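PDB 1LJ8: mannitol dehydrogenase from Pseudomonas fluorescens, which probably catalyses the NAD-dependent interconversion of mannitol and fructose, as a long-chain dehydrogenase of the mannitol dehydrogenase family. Local coordinates for residues A[37-42]-A[254-259]; A[41-46]-A[97-102]; A[84-89]-A[241-246]. One frame throughout, in Å; residues are numbered along the deposited sequence.

How the interactions relate
From the N terminus, the chain passes from helix 36-40 straight into helix 42-50, and these two helices supply the first partners of interactions 1 and 2, which share His41 and Gln42. Interaction 2 closes first, when the chain returns as strand 96-107 against helix 42-50. Strand 83-87, on the way there, opens interaction 3, so interactions 2 and 3 cross; interaction 3 closes only at helix 238-248. Interaction 1 closes last, at strand 256-258, and its long loop encloses interaction 3. Strands 96-107, 83-87 and 256-258 are neighbours in the mixed sheet of the Rossmann domain, and the contacts tie helices 36-40, 42-50 and 238-248 to these strands.

Interaction 1 (A[37-42]-A[254-259]); sequences FHRAHQ and WPVVCE. With NAD (nicotinamide-adenine-dinucleotide), chain B.
Arg39 lays its guanidinium flat on the indole of Trp254, the planes 13° apart and Arg39 CZ 3.4 Å from the centroid of the six-membered ring, almost on the ring normal: a stacked cation-pi pair. The arginine chain leaves with CG beside its own backbone N and bends at chi3, which turns the flat end over the ring. In the guanidinium plane, Arg39 NH1 donates to Trp254 O at 2.7 Å, almost head-on to the carbonyl (C=O...N 161°). Arg39 NH2 adds a weak bond to Pro255 O at 3.1 Å, and Val256 CB lies over the guanidinium face opposite the indole. NE is held by Gly35 O, so both ends of the group are fixed and its rotation is set.

The next residue, Ala40, puts its CB between the strand residues, 3.8 Å from Val256 CG2 and 3.9 Å from Cys258 CB. On another side of this helix, Phe37 puts its ring over the nicotinamide of NAD, with NAD C5N above the ring centre. CG anti to the backbone N (chi1 -173°) directs the phenyl there, while Phe37 N donates 2.9 Å to NAD O2N, a phosphate oxygen. His41 CB covers the other face of the phenyl toward its rim.

Helix 36-40 thus meets the dinucleotide near its first turn, as the glycine-rich helix of a Rossmann fold does, and the edge strand 256-258 on another side. With no carboxylate across this contact, the buried charge of Arg39 is probably stabilised by carbonyl dipoles and cation-pi attraction, to which Phe83 also contributes.

Interaction 2 (A[41-46]-A[97-102]); sequences HQAYYT and RVIGSI
Ile99 is the first residue of 97-102 to touch the helix, its CG2 branch lying 4.0 Å from Ala43 O. That methyl stands anti to the isoleucine's own backbone N, and this aims it at the carbonyl of Ala43, in the first turn of helix 42-50, whereas Ile99 CD1, on the other branch, comes within 4.4 Å of Tyr44 CA. The side chain therefore spans the backbone of Ala43 and Tyr44, and it also packs on Phe83 and Leu85 of the neighbouring strand 83-87.

After Gly100, whose N is bonded to Asp47 OD1 further along the helix, Ser101 makes the polar contact. Its hydroxyl sits between its backbone N and carbonyl carbon (chi1 56°), and Ser101 OG donates to Ala43 O at 2.8 Å. The bond meets the carbonyl from the side, at a C=O...O angle of 115° and 31° from its plane. Helix 42-50 here lies against one face of the mixed sheet of the Rossmann domain, near where strand 96-107 is interrupted, and the serine ties that break to the helix. Ser101 OG also lies 3.5 Å from Ala43 CB, while Ser101 CB meets Thr46 CG2 at 4.2 Å, one turn on. The hydroxyl of Thr46 is turned elsewhere, with Gln42 O and Trp277 as partners.

Ile102 follows, extended at chi2, which carries Ile102 CD1 to 4.1 Å from Ala43 CB; the same side chain continues onto His38 and Arg39 of helix 36-40.

Interaction 3 (A[84-89]-A[241-246]); sequences TLYELG and RLQLHD
Leu244 sets its CD1 methyl over the centre of the Tyr86 ring, 3.9 Å from the centroid and 13° off the normal, a CH-pi contact. The two side chains run past each other in opposite directions, so the leucine stem is covered too: Tyr86 CE2 reaches Leu244 CA at 3.6 Å. The other methyl, Leu244 CD2, meets Thr84 CB tip to tip at 3.8 Å.

Gln243 takes the edge of the tyrosine. Its extended chain crosses the ring at about a right angle and brings Gln243 CG to 3.3 Å from Tyr86 OH, with the amide plane turned 73° from the ring. Gln243 OE1 touches Leu88 CD2 at 3.8 Å, a van der Waals contact, and that same leucine methyl lies toward the rim of the tyrosine face opposite Leu244. The ring is thus held between two leucines, one from the strand side and one from the helix.

The axes of the short segments 84-87 and 241-246 come within 10.4 Å and lie at 90°, with the helix packed across one face of the Rossmann-domain sheet. Tyr86 bridges that gap because CG lies anti to its backbone N, extending the ring toward the helix.

Further out, Thr84 OG1 is bonded to Asp252, in the connection leading from this helix to strand 256-258. That strand pairs through Val256 with Thr84 and Tyr86, while Val96 of the neighbouring strand packs against Thr84, Tyr86 and Leu244.

Interaction 1 (A[37-42]-A[254-259])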
loop_
_atom_site.group_PDB
_atom_site.type_symbol
_atom_site.label_atom_id
_atom_site.label_comp_id
_atom_site.label_asym_id
_atom_site.label_seq_id
_atom_site.Cartn_x
_atom_site.Cartn_y
_atom_site.Cartn_z
ATOM N N PHE A 37 3.459 5.952 3.310
ATOM C CA PHE A 37 4.453 4.962 2.884
ATOM C C PHE A 37 5.533 5.491 1.968
ATOM O O PHE A 37 6.714 5.189 2.136
ATOM C CB PHE A 37 3.771 3.749 2.215
ATOM C CG PHE A 37 4.731 2.643 1.908
ATOM C CD1 PHE A 37 5.449 2.005 2.939
ATOM C CD2 PHE A 37 4.972 2.282 0.602
ATOM C CE1 PHE A 37 6.410 1.004 2.620
ATOM C CE2 PHE A 37 5.911 1.299 0.259
ATOM C CZ PHE A 37 6.639 0.654 1.272
ATOM N N HIS A 38 5.150 6.306 0.999
ATOM C CA HIS A 38 6.173 6.858 0.116
ATOM C C HIS A 38 7.233 7.592 0.923
ATOM O O HIS A 38 8.434 7.468 0.683
ATOM C CB HIS A 38 5.559 7.889 -0.870
ATOM C CG HIS A 38 6.599 8.704 -1.569
ATOM N ND1 HIS A 38 7.446 8.154 -2.514
ATOM C CD2 HIS A 38 6.987 9.994 -1.407
ATOM C CE1 HIS A 38 8.317 9.078 -2.896
ATOM N NE2 HIS A 38 8.063 10.199 -2.239
ATOM N N ARG A 39 6.774 8.370 1.895
ATOM C CA ARG A 39 7.686 9.169 2.689
ATOM C C ARG A 39 8.568 8.358 3.629
ATOM O O ARG A 39 9.732 8.730 3.869
ATOM C CB ARG A 39 6.874 10.207 3.517
ATOM C CG ARG A 39 6.087 11.170 2.567
ATOM C CD ARG A 39 5.601 12.379 3.377
ATOM N NE ARG A 39 4.622 11.947 4.387
ATOM C CZ ARG A 39 4.414 12.589 5.543
ATOM N NH1 ARG A 39 5.120 13.691 5.823
ATOM N NH2 ARG A 39 3.507 12.115 6.425
ATOM N N ALA A 40 8.019 7.280 4.172
ATOM C CA ALA A 40 8.786 6.443 5.123
ATOM C C ALA A 40 9.706 5.454 4.433
ATOM O O ALA A 40 10.586 4.857 5.098
ATOM C CB ALA A 40 7.799 5.640 6.007
ATOM N N HIS A 41 9.521 5.287 3.132
ATOM C CA HIS A 41 10.252 4.255 2.396
ATOM C C HIS A 41 11.052 4.816 1.238
ATOM O O HIS A 41 12.242 5.022 1.387
ATOM C CB HIS A 41 9.219 3.185 1.955
ATOM C CG HIS A 41 9.816 1.956 1.340
ATOM N ND1 HIS A 41 9.991 1.826 -0.018
ATOM C CD2 HIS A 41 10.274 0.802 1.904
ATOM C CE1 HIS A 41 10.534 0.640 -0.276
ATOM N NE2 HIS A 41 10.724 0.006 0.876
ATOM N N GLN A 42 10.437 5.106 0.094
ATOM C CA GLN A 42 11.255 5.644 -1.004
ATOM C C GLN A 42 11.917 6.982 -0.689
ATOM O O GLN A 42 13.101 7.191 -1.024
ATOM C CB GLN A 42 10.425 5.830 -2.296
ATOM C CG GLN A 42 9.724 4.540 -2.795
ATOM C CD GLN A 42 8.288 4.482 -2.304
ATOM O OE1 GLN A 42 7.456 5.308 -2.708
ATOM N NE2 GLN A 42 7.988 3.525 -1.417
ATOM N N TRP A 254 2.680 17.430 9.718
ATOM C CA TRP A 254 2.405 16.085 9.141
ATOM C C TRP A 254 3.650 15.225 9.091
ATOM O O TRP A 254 4.251 14.984 8.036
ATOM C CB TRP A 254 1.808 16.245 7.715
ATOM C CG TRP A 254 1.240 14.969 7.076
ATOM C CD1 TRP A 254 0.502 13.995 7.687
ATOM C CD2 TRP A 254 1.419 14.555 5.721
ATOM N NE1 TRP A 254 0.221 12.982 6.779
ATOM C CE2 TRP A 254 0.778 13.311 5.571
ATOM C CE3 TRP A 254 2.082 15.118 4.617
ATOM C CZ2 TRP A 254 0.777 12.608 4.346
ATOM C CZ3 TRP A 254 2.094 14.425 3.414
ATOM C CH2 TRP A 254 1.445 13.182 3.290
ATOM N N PRO A 255 4.077 14.766 10.258
ATOM C CA PRO A 255 5.261 13.909 10.249
ATOM C C PRO A 255 4.830 12.522 9.727
ATOM O O PRO A 255 3.631 12.275 9.558
ATOM C CB PRO A 255 5.654 13.840 11.723
ATOM C CG PRO A 255 4.307 13.933 12.463
ATOM C CD PRO A 255 3.535 14.988 11.612
ATOM N N VAL A 256 5.784 11.649 9.430
ATOM C CA VAL A 256 5.426 10.273 9.029
ATOM C C VAL A 256 5.953 9.376 10.162
ATOM O O VAL A 256 7.066 9.590 10.655
ATOM C CB VAL A 256 6.025 9.836 7.672
ATOM C CG1 VAL A 256 7.589 9.788 7.699
ATOM C CG2 VAL A 256 5.459 8.408 7.302
ATOM N N VAL A 257 5.120 8.446 10.630
ATOM C CA VAL A 257 5.560 7.535 11.693
ATOM C C VAL A 257 5.708 6.148 11.057
ATOM O O VAL A 257 4.949 5.799 10.131
ATOM C CB VAL A 257 4.531 7.459 12.877
ATOM C CG1 VAL A 257 4.557 8.792 13.661
ATOM C CG2 VAL A 257 3.138 7.170 12.377
ATOM N N CYS A 258 6.656 5.351 11.554
ATOM C CA CYS A 258 6.887 4.034 10.932
ATOM C C CYS A 258 7.732 3.195 11.866
ATOM O O CYS A 258 8.334 3.719 12.813
ATOM C CB CYS A 258 7.657 4.213 9.600
ATOM S SG CYS A 258 9.234 5.165 9.728
ATOM N N GLU A 259 7.731 1.879 11.635
ATOM C CA GLU A 259 8.540 0.976 12.443
ATOM C C GLU A 259 10.005 1.092 12.042
ATOM O O GLU A 259 10.329 1.595 10.993
ATOM C CB GLU A 259 8.099 -0.477 12.221
ATOM C CG GLU A 259 8.252 -0.883 10.782
ATOM C CD GLU A 259 7.983 -2.363 10.496
ATOM O OE1 GLU A 259 7.674 -2.650 9.327
ATOM O OE2 GLU A 259 8.111 -3.242 11.394
HETATM P PA NAD B . -2.118 7.066 2.438
HETATM O O1A NAD B . -3.533 6.968 2.691
HETATM O O2A NAD B . -1.185 7.829 3.316
HETATM O O5B NAD B . -1.859 7.657 0.978
HETATM C C5B NAD B . -2.496 7.031 -0.179
HETATM C C4B NAD B . -2.078 8.012 -1.293
HETATM O O4B NAD B . -2.621 7.463 -2.565
HETATM C C3B NAD B . -2.739 9.435 -1.242
HETATM O O3B NAD B . -1.755 10.353 -1.751
HETATM C C2B NAD B . -3.964 9.281 -2.155
HETATM O O2B NAD B . -4.439 10.520 -2.666
HETATM C C1B NAD B . -3.382 8.435 -3.271
HETATM N N9A NAD B . -4.334 7.732 -4.072
HETATM C C8A NAD B . -5.410 6.939 -3.728
HETATM N N7A NAD B . -6.020 6.435 -4.776
HETATM C C5A NAD B . -5.301 6.929 -5.854
HETATM C C6A NAD B . -5.493 6.705 -7.222
HETATM N N6A NAD B . -6.434 5.929 -7.762
HETATM N N1A NAD B . -4.634 7.339 -8.108
HETATM C C2A NAD B . -3.606 8.165 -7.657
HETATM N N3A NAD B . -3.382 8.386 -6.303
HETATM C C4A NAD B . -4.273 7.737 -5.443
HETATM O O3 NAD B . -1.609 5.569 2.298
HETATM P PN NAD B . -0.162 4.910 2.534
HETATM O O1N NAD B . -0.086 4.409 3.909
HETATM O O2N NAD B . 0.838 5.893 2.108
HETATM O O5D NAD B . -0.215 3.638 1.603
HETATM C C5D NAD B . -0.268 3.858 0.200
HETATM C C4D NAD B . 0.084 2.575 -0.416
HETATM O O4D NAD B . 1.467 2.200 -0.250
HETATM C C3D NAD B . -0.744 1.302 -0.013
HETATM O O3D NAD B . -2.031 1.277 -0.618
HETATM C C2D NAD B . 0.186 0.157 -0.363
HETATM O O2D NAD B . 0.007 -0.264 -1.709
HETATM C C1D NAD B . 1.594 0.756 -0.117
HETATM N N1N NAD B . 2.192 0.396 1.182
HETATM C C2N NAD B . 1.809 0.930 2.426
HETATM C C3N NAD B . 2.400 0.421 3.554
HETATM C C7N NAD B . 1.964 0.970 4.925
HETATM O O7N NAD B . 2.358 0.355 5.927
HETATM N N7N NAD B . 1.145 1.996 5.024
HETATM C C4N NAD B . 3.395 -0.670 3.471
HETATM C C5N NAD B . 3.774 -1.151 2.181
HETATM C C6N NAD B . 3.175 -0.627 1.001
#

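Interaction 2 (A[41-46]-A[97-102])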
loop_
_atom_site.group_PDB
_atom_site.type_symbol
_atom_site.label_atom_id
_atom_site.label_comp_id
_atom_site.label_asym_id
_atom_site.label_seq_id
_atom_site.Cartn_x
_atom_site.Cartn_y
_atom_site.Cartn_z
ATOM N N HIS A 41 9.521 5.287 3.132
ATOM C CA HIS A 41 10.252 4.255 2.396
ATOM C C HIS A 41 11.052 4.816 1.238
ATOM O O HIS A 41 12.242 5.022 1.387
ATOM C CB HIS A 41 9.219 3.185 1.955
ATOM C CG HIS A 41 9.816 1.956 1.340
ATOM N ND1 HIS A 41 9.991 1.826 -0.018
ATOM C CD2 HIS A 41 10.274 0.802 1.904
ATOM C CE1 HIS A 41 10.534 0.640 -0.276
ATOM N NE2 HIS A 41 10.724 0.006 0.876
ATOM N N GLN A 42 10.437 5.106 0.094
ATOM C CA GLN A 42 11.255 5.644 -1.004
ATOM C C GLN A 42 11.917 6.982 -0.689
ATOM O O GLN A 42 13.101 7.191 -1.024
ATOM C CB GLN A 42 10.425 5.830 -2.296
ATOM C CG GLN A 42 9.724 4.540 -2.795
ATOM C CD GLN A 42 8.288 4.482 -2.304
ATOM O OE1 GLN A 42 7.456 5.308 -2.708
ATOM N NE2 GLN A 42 7.988 3.525 -1.417
ATOM N N ALA A 43 11.186 7.923 -0.077
ATOM C CA ALA A 43 11.828 9.217 0.219
ATOM C C ALA A 43 12.920 9.022 1.302
ATOM O O ALA A 43 13.951 9.718 1.310
ATOM C CB ALA A 43 10.777 10.247 0.703
ATOM N N TYR A 44 12.669 8.082 2.208
ATOM C CA TYR A 44 13.633 7.758 3.267
ATOM C C TYR A 44 14.975 7.266 2.638
ATOM O O TYR A 44 16.052 7.775 2.956
ATOM C CB TYR A 44 13.031 6.656 4.136
ATOM C CG TYR A 44 14.007 5.979 5.080
ATOM C CD1 TYR A 44 14.451 6.621 6.238
ATOM C CD2 TYR A 44 14.497 4.712 4.785
ATOM C CE1 TYR A 44 15.390 5.989 7.093
ATOM C CE2 TYR A 44 15.428 4.075 5.632
ATOM C CZ TYR A 44 15.858 4.737 6.778
ATOM O OH TYR A 44 16.762 4.111 7.620
ATOM N N TYR A 45 14.918 6.265 1.756
ATOM C CA TYR A 45 16.168 5.763 1.154
ATOM C C TYR A 45 16.843 6.808 0.278
ATOM O O TYR A 45 18.055 6.899 0.233
ATOM C CB TYR A 45 15.899 4.522 0.310
ATOM C CG TYR A 45 15.690 3.241 1.101
ATOM C CD1 TYR A 45 14.437 2.629 1.160
ATOM C CD2 TYR A 45 16.783 2.589 1.700
ATOM C CE1 TYR A 45 14.257 1.398 1.786
ATOM C CE2 TYR A 45 16.626 1.353 2.303
ATOM C CZ TYR A 45 15.355 0.760 2.347
ATOM O OH TYR A 45 15.176 -0.470 2.934
ATOM N N THR A 46 16.059 7.606 -0.435
ATOM C CA THR A 46 16.652 8.611 -1.289
ATOM C C THR A 46 17.366 9.686 -0.449
ATOM O O THR A 46 18.451 10.135 -0.798
ATOM C CB THR A 46 15.574 9.222 -2.200
ATOM O OG1 THR A 46 14.941 8.152 -2.930
ATOM C CG2 THR A 46 16.227 10.208 -3.165
ATOM N N ARG A 97 14.280 11.915 12.482
ATOM C CA ARG A 97 15.084 12.506 11.435
ATOM C C ARG A 97 14.262 13.385 10.514
ATOM O O ARG A 97 13.157 13.011 10.139
ATOM C CB ARG A 97 15.674 11.355 10.607
ATOM C CG ARG A 97 16.356 11.772 9.310
ATOM C CD ARG A 97 16.915 10.518 8.565
ATOM N NE ARG A 97 18.037 9.921 9.309
ATOM C CZ ARG A 97 19.258 10.454 9.378
ATOM N NH1 ARG A 97 19.561 11.598 8.754
ATOM N NH2 ARG A 97 20.187 9.874 10.150
ATOM N N VAL A 98 14.805 14.551 10.173
ATOM C CA VAL A 98 14.151 15.421 9.215
ATOM C C VAL A 98 14.571 14.957 7.801
ATOM O O VAL A 98 15.763 14.811 7.516
ATOM C CB VAL A 98 14.566 16.893 9.431
ATOM C CG1 VAL A 98 14.043 17.722 8.250
ATOM C CG2 VAL A 98 13.940 17.393 10.761
ATOM N N ILE A 99 13.592 14.723 6.918
ATOM C CA ILE A 99 13.836 14.224 5.568
ATOM C C ILE A 99 13.748 15.389 4.590
ATOM O O ILE A 99 12.768 16.152 4.639
ATOM C CB ILE A 99 12.764 13.164 5.185
ATOM C CG1 ILE A 99 12.851 11.974 6.172
ATOM C CG2 ILE A 99 12.967 12.707 3.724
ATOM C CD1 ILE A 99 14.194 11.129 6.039
ATOM N N GLY A 100 14.747 15.512 3.703
ATOM C CA GLY A 100 14.745 16.609 2.744
ATOM C C GLY A 100 14.720 16.203 1.284
ATOM O O GLY A 100 14.937 17.045 0.403
ATOM N N SER A 101 14.410 14.932 1.008
ATOM C CA SER A 101 14.419 14.453 -0.384
ATOM C C SER A 101 13.215 14.805 -1.258
ATOM O O SER A 101 13.250 14.561 -2.460
ATOM C CB SER A 101 14.628 12.939 -0.360
ATOM O OG SER A 101 13.607 12.370 0.440
ATOM N N ILE A 102 12.154 15.380 -0.665
ATOM C CA ILE A 102 11.000 15.807 -1.469
ATOM C C ILE A 102 11.161 17.339 -1.522
ATOM O O ILE A 102 11.260 18.003 -0.473
ATOM C CB ILE A 102 9.668 15.440 -0.804
ATOM C CG1 ILE A 102 9.517 13.912 -0.783
ATOM C CG2 ILE A 102 8.458 16.094 -1.590
ATOM C CD1 ILE A 102 8.228 13.422 -0.068
#

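Interaction 3 (A[84-89]-A[241-246])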
loop_
_atom_site.group_PDB
_atom_site.type_symbol
_atom_site.label_atom_id
_atom_site.label_comp_id
_atom_site.label_asym_id
_atom_site.label_seq_id
_atom_site.Cartn_x
_atom_site.Cartn_y
_atom_site.Cartn_z
ATOM N N THR A 84 9.222 15.230 9.261
ATOM C CA THR A 84 9.940 14.393 10.211
ATOM C C THR A 84 9.564 12.922 10.013
ATOM O O THR A 84 8.369 12.572 9.916
ATOM C CB THR A 84 9.552 14.752 11.683
ATOM O OG1 THR A 84 9.608 16.190 11.873
ATOM C CG2 THR A 84 10.504 14.099 12.672
ATOM N N LEU A 85 10.587 12.081 9.996
ATOM C CA LEU A 85 10.401 10.635 9.963
ATOM C C LEU A 85 10.593 10.249 11.442
ATOM O O LEU A 85 11.671 10.461 12.014
ATOM C CB LEU A 85 11.435 9.981 9.081
ATOM C CG LEU A 85 11.171 8.457 9.018
ATOM C CD1 LEU A 85 11.285 7.950 7.602
ATOM C CD2 LEU A 85 12.160 7.785 9.908
ATOM N N TYR A 86 9.561 9.690 12.057
ATOM C CA TYR A 86 9.585 9.373 13.490
ATOM C C TYR A 86 9.424 7.865 13.631
ATOM O O TYR A 86 8.302 7.342 13.528
ATOM C CB TYR A 86 8.424 10.133 14.132
ATOM C CG TYR A 86 8.272 10.062 15.651
ATOM C CD1 TYR A 86 9.335 9.695 16.465
ATOM C CD2 TYR A 86 7.066 10.423 16.253
ATOM C CE1 TYR A 86 9.197 9.691 17.911
ATOM C CE2 TYR A 86 6.924 10.430 17.667
ATOM C CZ TYR A 86 7.999 10.067 18.466
ATOM O OH TYR A 86 7.875 10.117 19.848
ATOM N N GLU A 87 10.541 7.179 13.881
ATOM C CA GLU A 87 10.526 5.719 14.025
ATOM C C GLU A 87 10.044 5.338 15.414
ATOM O O GLU A 87 10.454 5.934 16.392
ATOM C CB GLU A 87 11.937 5.129 13.780
ATOM C CG GLU A 87 12.464 5.311 12.331
ATOM C CD GLU A 87 13.866 4.761 12.144
ATOM O OE1 GLU A 87 14.549 4.559 13.183
ATOM O OE2 GLU A 87 14.288 4.563 10.965
ATOM N N LEU A 88 9.135 4.368 15.498
ATOM C CA LEU A 88 8.598 3.942 16.792
ATOM C C LEU A 88 8.746 2.425 16.923
ATOM O O LEU A 88 8.323 1.693 16.049
ATOM C CB LEU A 88 7.130 4.337 16.888
ATOM C CG LEU A 88 6.811 5.839 16.798
ATOM C CD1 LEU A 88 5.309 6.039 16.476
ATOM C CD2 LEU A 88 7.195 6.495 18.105
ATOM N N GLY A 89 9.386 1.972 18.000
ATOM C CA GLY A 89 9.576 0.534 18.203
ATOM C C GLY A 89 9.852 0.224 19.687
ATOM O O GLY A 89 10.175 1.137 20.443
ATOM N N ARG A 241 1.196 12.811 16.120
ATOM C CA ARG A 241 1.820 14.124 15.934
ATOM C C ARG A 241 2.168 14.768 17.274
ATOM O O ARG A 241 3.241 15.352 17.453
ATOM C CB ARG A 241 0.862 15.028 15.118
ATOM C CG ARG A 241 1.279 16.493 15.021
ATOM C CD ARG A 241 0.283 17.303 14.159
ATOM N NE ARG A 241 -1.065 17.493 14.749
ATOM C CZ ARG A 241 -1.376 18.287 15.773
ATOM N NH1 ARG A 241 -0.456 19.009 16.406
ATOM N NH2 ARG A 241 -2.661 18.404 16.145
ATOM N N LEU A 242 1.268 14.654 18.247
ATOM C CA LEU A 242 1.518 15.236 19.539
ATOM C C LEU A 242 2.655 14.535 20.265
ATOM O O LEU A 242 3.416 15.179 21.002
ATOM C CB LEU A 242 0.233 15.196 20.403
ATOM C CG LEU A 242 -0.902 16.086 19.866
ATOM C CD1 LEU A 242 -2.146 15.927 20.770
ATOM C CD2 LEU A 242 -0.475 17.551 19.851
ATOM N N GLN A 243 2.792 13.229 20.042
ATOM C CA GLN A 243 3.857 12.481 20.726
ATOM C C GLN A 243 5.226 13.020 20.257
ATOM O O GLN A 243 6.174 13.145 21.035
ATOM C CB GLN A 243 3.738 10.988 20.404
ATOM C CG GLN A 243 4.833 10.147 21.051
ATOM C CD GLN A 243 4.716 8.650 20.740
ATOM O OE1 GLN A 243 4.181 8.222 19.681
ATOM N NE2 GLN A 243 5.224 7.835 21.659
ATOM N N LEU A 244 5.306 13.355 18.971
ATOM C CA LEU A 244 6.550 13.892 18.422
ATOM C C LEU A 244 6.915 15.209 19.116
ATOM O O LEU A 244 8.071 15.448 19.467
ATOM C CB LEU A 244 6.392 14.117 16.913
ATOM C CG LEU A 244 7.603 14.769 16.224
ATOM C CD1 LEU A 244 8.908 13.866 16.388
ATOM C CD2 LEU A 244 7.252 14.952 14.737
ATOM N N HIS A 245 5.929 16.081 19.288
ATOM C CA HIS A 245 6.166 17.360 19.961
ATOM C C HIS A 245 6.517 17.093 21.439
ATOM O O HIS A 245 7.491 17.645 21.968
ATOM C CB HIS A 245 4.900 18.226 19.909
ATOM C CG HIS A 245 4.995 19.460 20.758
ATOM N ND1 HIS A 245 5.844 20.503 20.453
ATOM C CD2 HIS A 245 4.448 19.759 21.966
ATOM C CE1 HIS A 245 5.825 21.389 21.437
ATOM N NE2 HIS A 245 4.985 20.961 22.367
ATOM N N ASP A 246 5.721 16.230 22.088
ATOM C CA ASP A 246 5.928 15.917 23.506
ATOM C C ASP A 246 7.344 15.405 23.755
ATOM O O ASP A 246 8.047 15.882 24.659
ATOM C CB ASP A 246 4.874 14.880 24.022
ATOM C CG ASP A 246 3.422 15.438 24.017
ATOM O OD1 ASP A 246 3.298 16.688 23.980
ATOM O OD2 ASP A 246 2.409 14.652 24.053
#